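Local coordinates for ActII protein (Streptomyces coelicolor, PDB 2OPT) that probably represses transcription as a TetR-family DNA-binding regulator and binds the antibiotic actinorhodin and its biosynthetic precursor (S)-DNPA, at residues 8-11 against 12-16; 69-72 against 73-76. One frame throughout, in Å; residues are numbered along the deposited sequence.

Contact 1: residues 8-11 against 12-16; sequences QDRI and VVTAL
Gln8 opens the first helical turn by accepting the amide of Val12, its carbonyl O 3.0 Å from Val12 N. One residue on, Asp9 O receives Val13 N, and with CG anti to the backbone N (chi1 -173°) and beside the carbonyl carbon, the carboxylate of Asp9 leans toward Val13. Its OD1 comes to rest 3.7 Å from Val13 CG2, a carboxylate oxygen against a methyl, in van der Waals contact only. Arg10 O is gripped twice by Thr14, by Thr14 N at 3.1 Å and by Thr14 OG1 at 2.8 Å, from opposite faces of the carbonyl plane. The Arg10 side chain folds over at chi2 and chi3, bringing NH2 4.0 Å from Val13 CG1, and one water joins NH2, weakly, to Thr14 OG1. A valine in place of Thr14 would probably leave Arg10 O with the amide alone and that water without its hydroxyl mate. Ile11 closes the segment with Ala15 N bonded to its carbonyl O, while its side chain packs on Leu43, His46 and Val47 of helix 40-47. Val12 packs on Leu56 and Ile60 of helix 50-61, and Ala15 on Leu32. This is an amphipathic first helix, as in the TetR-type helix-turn-helix domain, whose predicted DNA-binding motif spans residues 28-47.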
ATOM      1  N   GLN A   8      -1.162 -11.443  30.119  1.00 32.62           N
ATOM      2  CA  GLN A   8      -1.183 -10.726  28.853  1.00 32.41           C
ATOM      3  C   GLN A   8      -1.385 -11.743  27.708  1.00 30.60           C
ATOM      4  O   GLN A   8      -2.200 -11.534  26.830  1.00 29.37           O
ATOM      5  CB  GLN A   8       0.139 -10.040  28.667  1.00 31.84           C
ATOM      6  CG  GLN A   8       0.148  -9.183  27.438  1.00 35.50           C
ATOM      7  CD  GLN A   8       1.469  -8.530  27.240  1.00 40.23           C
ATOM      8  OE1 GLN A   8       2.283  -8.990  26.434  1.00 43.65           O
ATOM      9  NE2 GLN A   8       1.715  -7.464  27.992  1.00 39.39           N
ATOM     10  N   ASP A   9      -0.644 -12.841  27.723  1.00 30.96           N
ATOM     11  CA  ASP A   9      -0.743 -13.799  26.615  1.00 32.22           C
ATOM     12  C   ASP A   9      -2.141 -14.366  26.449  1.00 31.36           C
ATOM     13  O   ASP A   9      -2.573 -14.581  25.311  1.00 32.52           O
ATOM     14  CB  ASP A   9       0.263 -14.960  26.735  1.00 33.92           C
ATOM     15  CG  ASP A   9       0.278 -15.882  25.452  1.00 37.20           C
ATOM     16  OD1 ASP A   9       0.449 -15.356  24.288  1.00 36.94           O
ATOM     17  OD2 ASP A   9       0.113 -17.140  25.629  1.00 41.92           O
ATOM     18  N   ARG A  10      -2.829 -14.677  27.552  1.00 30.12           N
ATOM     19  CA  ARG A  10      -4.129 -15.392  27.442  1.00 29.76           C
ATOM     20  C   ARG A  10      -5.096 -14.375  26.859  1.00 28.15           C
ATOM     21  O   ARG A  10      -5.980 -14.667  26.070  1.00 26.86           O
ATOM     22  CB  ARG A  10      -4.616 -15.835  28.831  1.00 29.53           C
ATOM     23  CG  ARG A  10      -6.105 -16.195  28.916  1.00 34.08           C
ATOM     24  CD  ARG A  10      -6.493 -17.294  27.938  1.00 35.45           C
ATOM     25  NE  ARG A  10      -5.746 -18.532  28.207  1.00 41.03           N
ATOM     26  CZ  ARG A  10      -5.470 -19.456  27.283  1.00 42.79           C
ATOM     27  NH1 ARG A  10      -4.804 -20.572  27.622  1.00 41.48           N
ATOM     28  NH2 ARG A  10      -5.863 -19.261  26.027  1.00 41.21           N
ATOM     29  N   ILE A  11      -4.943 -13.166  27.300  1.00 25.16           N
ATOM     30  CA  ILE A  11      -5.786 -12.104  26.796  1.00 26.85           C
ATOM     31  C   ILE A  11      -5.635 -11.909  25.275  1.00 26.02           C
ATOM     32  O   ILE A  11      -6.612 -11.752  24.556  1.00 25.29           O
ATOM     33  CB  ILE A  11      -5.450 -10.752  27.495  1.00 26.83           C
ATOM     34  CG1 ILE A  11      -5.790 -10.759  29.022  1.00 26.96           C
ATOM     35  CG2 ILE A  11      -6.193  -9.532  26.765  1.00 29.68           C
ATOM     36  CD1 ILE A  11      -5.166  -9.441  29.813  1.00 26.67           C
ATOM     37  N   VAL A  12      -4.395 -11.805  24.817  1.00 26.74           N
ATOM     38  CA  VAL A  12      -4.116 -11.571  23.392  1.00 25.80           C
ATOM     39  C   VAL A  12      -4.543 -12.722  22.524  1.00 26.68           C
ATOM     40  O   VAL A  12      -5.048 -12.521  21.427  1.00 26.52           O
ATOM     41  CB  VAL A  12      -2.614 -11.116  23.199  1.00 28.24           C
ATOM     42  CG1 VAL A  12      -2.289 -10.887  21.725  1.00 29.26           C
ATOM     43  CG2 VAL A  12      -2.449  -9.810  23.923  1.00 23.81           C
ATOM     44  N   VAL A  13      -4.337 -13.948  23.001  1.00 24.80           N
ATOM     45  CA  VAL A  13      -4.699 -15.076  22.250  1.00 26.78           C
ATOM     46  C   VAL A  13      -6.233 -15.075  22.053  1.00 27.38           C
ATOM     47  O   VAL A  13      -6.698 -15.365  20.982  1.00 27.89           O
ATOM     48  CB  VAL A  13      -4.277 -16.367  23.011  1.00 27.31           C
ATOM     49  CG1 VAL A  13      -5.022 -17.662  22.459  1.00 32.59           C
ATOM     50  CG2 VAL A  13      -2.775 -16.559  22.958  1.00 28.65           C
ATOM     51  N   THR A  14      -6.985 -14.792  23.126  1.00 27.33           N
ATOM     52  CA  THR A  14      -8.442 -14.711  23.087  1.00 26.92           C
ATOM     53  C   THR A  14      -8.871 -13.650  22.101  1.00 25.35           C
ATOM     54  O   THR A  14      -9.754 -13.874  21.309  1.00 24.73           O
ATOM     55  CB  THR A  14      -8.959 -14.374  24.516  1.00 28.57           C
ATOM     56  OG1 THR A  14      -8.573 -15.449  25.391  1.00 28.36           O
ATOM     57  CG2 THR A  14     -10.487 -14.220  24.558  1.00 31.25           C
ATOM     58  N   ALA A  15      -8.236 -12.475  22.164  1.00 21.83           N
ATOM     59  CA  ALA A  15      -8.525 -11.417  21.220  1.00 23.30           C
ATOM     60  C   ALA A  15      -8.304 -11.795  19.748  1.00 24.24           C
ATOM     61  O   ALA A  15      -9.158 -11.518  18.874  1.00 26.90           O
ATOM     62  CB  ALA A  15      -7.679 -10.163  21.580  1.00 19.42           C
ATOM     63  N   LEU A  16      -7.188 -12.446  19.465  1.00 24.97           N
ATOM     64  CA  LEU A  16      -6.911 -12.905  18.139  1.00 25.05           C
ATOM     65  C   LEU A  16      -7.979 -13.911  17.681  1.00 26.46           C
ATOM     66  O   LEU A  16      -8.352 -13.949  16.525  1.00 28.35           O
ATOM     67  CB  LEU A  16      -5.530 -13.570  18.138  1.00 26.54           C
ATOM     68  CG  LEU A  16      -5.106 -14.139  16.770  1.00 25.09           C
ATOM     69  CD1 LEU A  16      -5.036 -13.016  15.702  1.00 26.53           C
ATOM     70  CD2 LEU A  16      -3.754 -14.873  16.910  1.00 24.68           C
TER
HETATM   71  O   HOH W   1      -8.214 -18.428  24.929  1.00 35.92           O

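Contact 2: residues 69-72 against 73-76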
ATOM      1  N   GLU A  69      17.801 -17.883   8.191  1.00 38.14           N
ATOM      2  CA  GLU A  69      19.206 -17.510   8.367  1.00 39.99           C
ATOM      3  C   GLU A  69      19.839 -17.445   6.978  1.00 38.78           C
ATOM      4  O   GLU A  69      19.544 -18.313   6.145  1.00 38.91           O
ATOM      5  CB  GLU A  69      19.879 -18.577   9.222  1.00 42.39           C
ATOM      6  CG  GLU A  69      21.107 -18.058   9.993  1.00 49.91           C
ATOM      7  CD  GLU A  69      20.769 -16.905  10.990  1.00 53.13           C
ATOM      8  OE1 GLU A  69      19.690 -16.920  11.622  1.00 57.58           O
ATOM      9  OE2 GLU A  69      21.609 -16.008  11.172  1.00 57.43           O
ATOM     10  N   PRO A  70      20.660 -16.428   6.693  1.00 38.55           N
ATOM     11  CA  PRO A  70      21.189 -16.334   5.311  1.00 39.28           C
ATOM     12  C   PRO A  70      21.958 -17.582   4.810  1.00 40.55           C
ATOM     13  O   PRO A  70      22.796 -18.106   5.523  1.00 41.54           O
ATOM     14  CB  PRO A  70      22.117 -15.113   5.397  1.00 40.23           C
ATOM     15  CG  PRO A  70      21.501 -14.289   6.478  1.00 38.62           C
ATOM     16  CD  PRO A  70      21.084 -15.262   7.500  1.00 39.12           C
ATOM     17  N   GLU A  71      21.621 -18.045   3.605  1.00 40.88           N
ATOM     18  CA  GLU A  71      22.333 -19.099   2.897  1.00 42.92           C
ATOM     19  C   GLU A  71      22.999 -18.555   1.631  1.00 43.97           C
ATOM     20  O   GLU A  71      22.296 -18.223   0.662  1.00 43.21           O
ATOM     21  CB  GLU A  71      21.379 -20.219   2.487  1.00 43.17           C
ATOM     22  CG  GLU A  71      21.212 -21.280   3.504  1.00 45.59           C
ATOM     23  CD  GLU A  71      19.983 -22.113   3.219  1.00 50.96           C
ATOM     24  OE1 GLU A  71      19.660 -22.305   2.006  1.00 51.55           O
ATOM     25  OE2 GLU A  71      19.339 -22.553   4.206  1.00 49.89           O
ATOM     26  N   PRO A  72      24.357 -18.490   1.622  1.00 46.17           N
ATOM     27  CA  PRO A  72      25.130 -18.014   0.465  1.00 47.07           C
ATOM     28  C   PRO A  72      24.665 -18.654  -0.847  1.00 48.23           C
ATOM     29  O   PRO A  72      24.458 -19.885  -0.939  1.00 48.61           O
ATOM     30  CB  PRO A  72      26.551 -18.424   0.820  1.00 49.05           C
ATOM     31  CG  PRO A  72      26.585 -18.336   2.326  1.00 49.66           C
ATOM     32  CD  PRO A  72      25.240 -18.881   2.745  1.00 47.17           C
ATOM     33  N   GLY A  73      24.444 -17.808  -1.845  1.00 48.23           N
ATOM     34  CA  GLY A  73      23.976 -18.303  -3.119  1.00 48.90           C
ATOM     35  C   GLY A  73      22.500 -18.542  -3.282  1.00 47.90           C
ATOM     36  O   GLY A  73      22.073 -18.880  -4.384  1.00 49.87           O
ATOM     37  N   ARG A  74      21.709 -18.394  -2.205  1.00 46.37           N
ATOM     38  CA  ARG A  74      20.248 -18.493  -2.318  1.00 44.81           C
ATOM     39  C   ARG A  74      19.522 -17.215  -1.970  1.00 43.86           C
ATOM     40  O   ARG A  74      18.359 -17.280  -1.561  1.00 42.65           O
ATOM     41  CB  ARG A  74      19.649 -19.590  -1.417  1.00 44.87           C
ATOM     42  CG  ARG A  74      19.949 -20.998  -1.855  1.00 47.40           C
ATOM     43  CD  ARG A  74      18.811 -21.978  -1.576  1.00 46.38           C
ATOM     44  NE  ARG A  74      18.112 -21.767  -0.309  1.00 48.54           N
ATOM     45  CZ  ARG A  74      16.805 -21.517  -0.208  1.00 47.61           C
ATOM     46  NH1 ARG A  74      16.277 -21.348   0.977  1.00 48.08           N
ATOM     47  NH2 ARG A  74      16.014 -21.450  -1.280  1.00 47.43           N
ATOM     48  N   TRP A  75      20.180 -16.070  -2.093  1.00 40.75           N
ATOM     49  CA  TRP A  75      19.597 -14.832  -1.539  1.00 39.56           C
ATOM     50  C   TRP A  75      18.190 -14.558  -2.062  1.00 38.65           C
ATOM     51  O   TRP A  75      17.249 -14.395  -1.291  1.00 39.37           O
ATOM     52  CB  TRP A  75      20.509 -13.643  -1.810  1.00 39.46           C
ATOM     53  CG  TRP A  75      20.082 -12.356  -1.154  1.00 39.32           C
ATOM     54  CD1 TRP A  75      20.332 -11.994   0.123  1.00 39.00           C
ATOM     55  CD2 TRP A  75      19.356 -11.251  -1.751  1.00 38.98           C
ATOM     56  NE1 TRP A  75      19.803 -10.743   0.381  1.00 38.73           N
ATOM     57  CE2 TRP A  75      19.196 -10.267  -0.751  1.00 37.62           C
ATOM     58  CE3 TRP A  75      18.802 -11.016  -3.018  1.00 39.45           C
ATOM     59  CZ2 TRP A  75      18.527  -9.045  -0.985  1.00 39.53           C
ATOM     60  CZ3 TRP A  75      18.122  -9.839  -3.250  1.00 39.99           C
ATOM     61  CH2 TRP A  75      18.022  -8.828  -2.251  1.00 39.20           C
ATOM     62  N   ALA A  76      18.027 -14.552  -3.375  1.00 38.74           N
ATOM     63  CA  ALA A  76      16.786 -14.083  -3.993  1.00 38.18           C
ATOM     64  C   ALA A  76      15.590 -14.952  -3.586  1.00 37.58           C
ATOM     65  O   ALA A  76      14.507 -14.435  -3.312  1.00 36.49           O
ATOM     66  CB  ALA A  76      16.912 -14.055  -5.480  1.00 39.23           C
TER
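Glu71 and Arg74 meet twice, once through backbone and once through side chains, across a type II beta turn. In the compact part, Arg74 N donates to Glu71 O at 2.9 Å, closing the turn, and Arg74 CB lies 3.6 Å from the same oxygen. Pro72 and Gly73 fill the two corners. The positive phi of Gly73 (83°) explains the glycine: a beta carbon there would run into Pro72 O.

The outer part is a salt bridge between side chains that run alongside each other and point the same way. Arg74 NE lies 2.8 Å from Glu71 OE1 and approaches it nearly in line with the C-O bond, with an N-H...O angle of 167°. The oxygen sits at the guanidinium edge, in its plane, yet the carboxylate is turned 44° from that plane, and Arg74 NH1 stays 3.7 Å from Glu71 OE1; the grip is therefore a single bond through NE and not a two-pronged fork. Bends at chi2 and chi3 of Arg74 present NE to the carboxylate. Both residues are exposed, and NH1 has a further, weak and long ion pair with Glu81.

Trp75, the first residue of the helix, takes no part in this pair; its NE1 bonds Leu120 O and its side chain packs on Ile209 and Leu213 of helix 197-219. The arrangement is a type II Pro-Gly turn whose last residue, Arg74, is also the N-cap of helix 75-92, in the TetR-like C-terminal region.

How the contacts relate
Contact 1 and contact 2 follow one another along the chain without touching: their centres lie 35 Å apart and their nearest atoms about 23 Å. Each stands at the beginning of a helix, contact 1 in the opening turns of helix 8-22 and contact 2 at the entry to helix 75-92. Helix 50-61 comes between them in sequence; it packs on the residues of contact 1 and leads into the loop from which contact 2 passes into helix 75-92. The first belongs to the helix that packs against the predicted helix-turn-helix motif, the second to the C-terminal region, which in TetR relatives carries the ligand pocket. The structure is ligand-free, and neither contact includes a bound ligand.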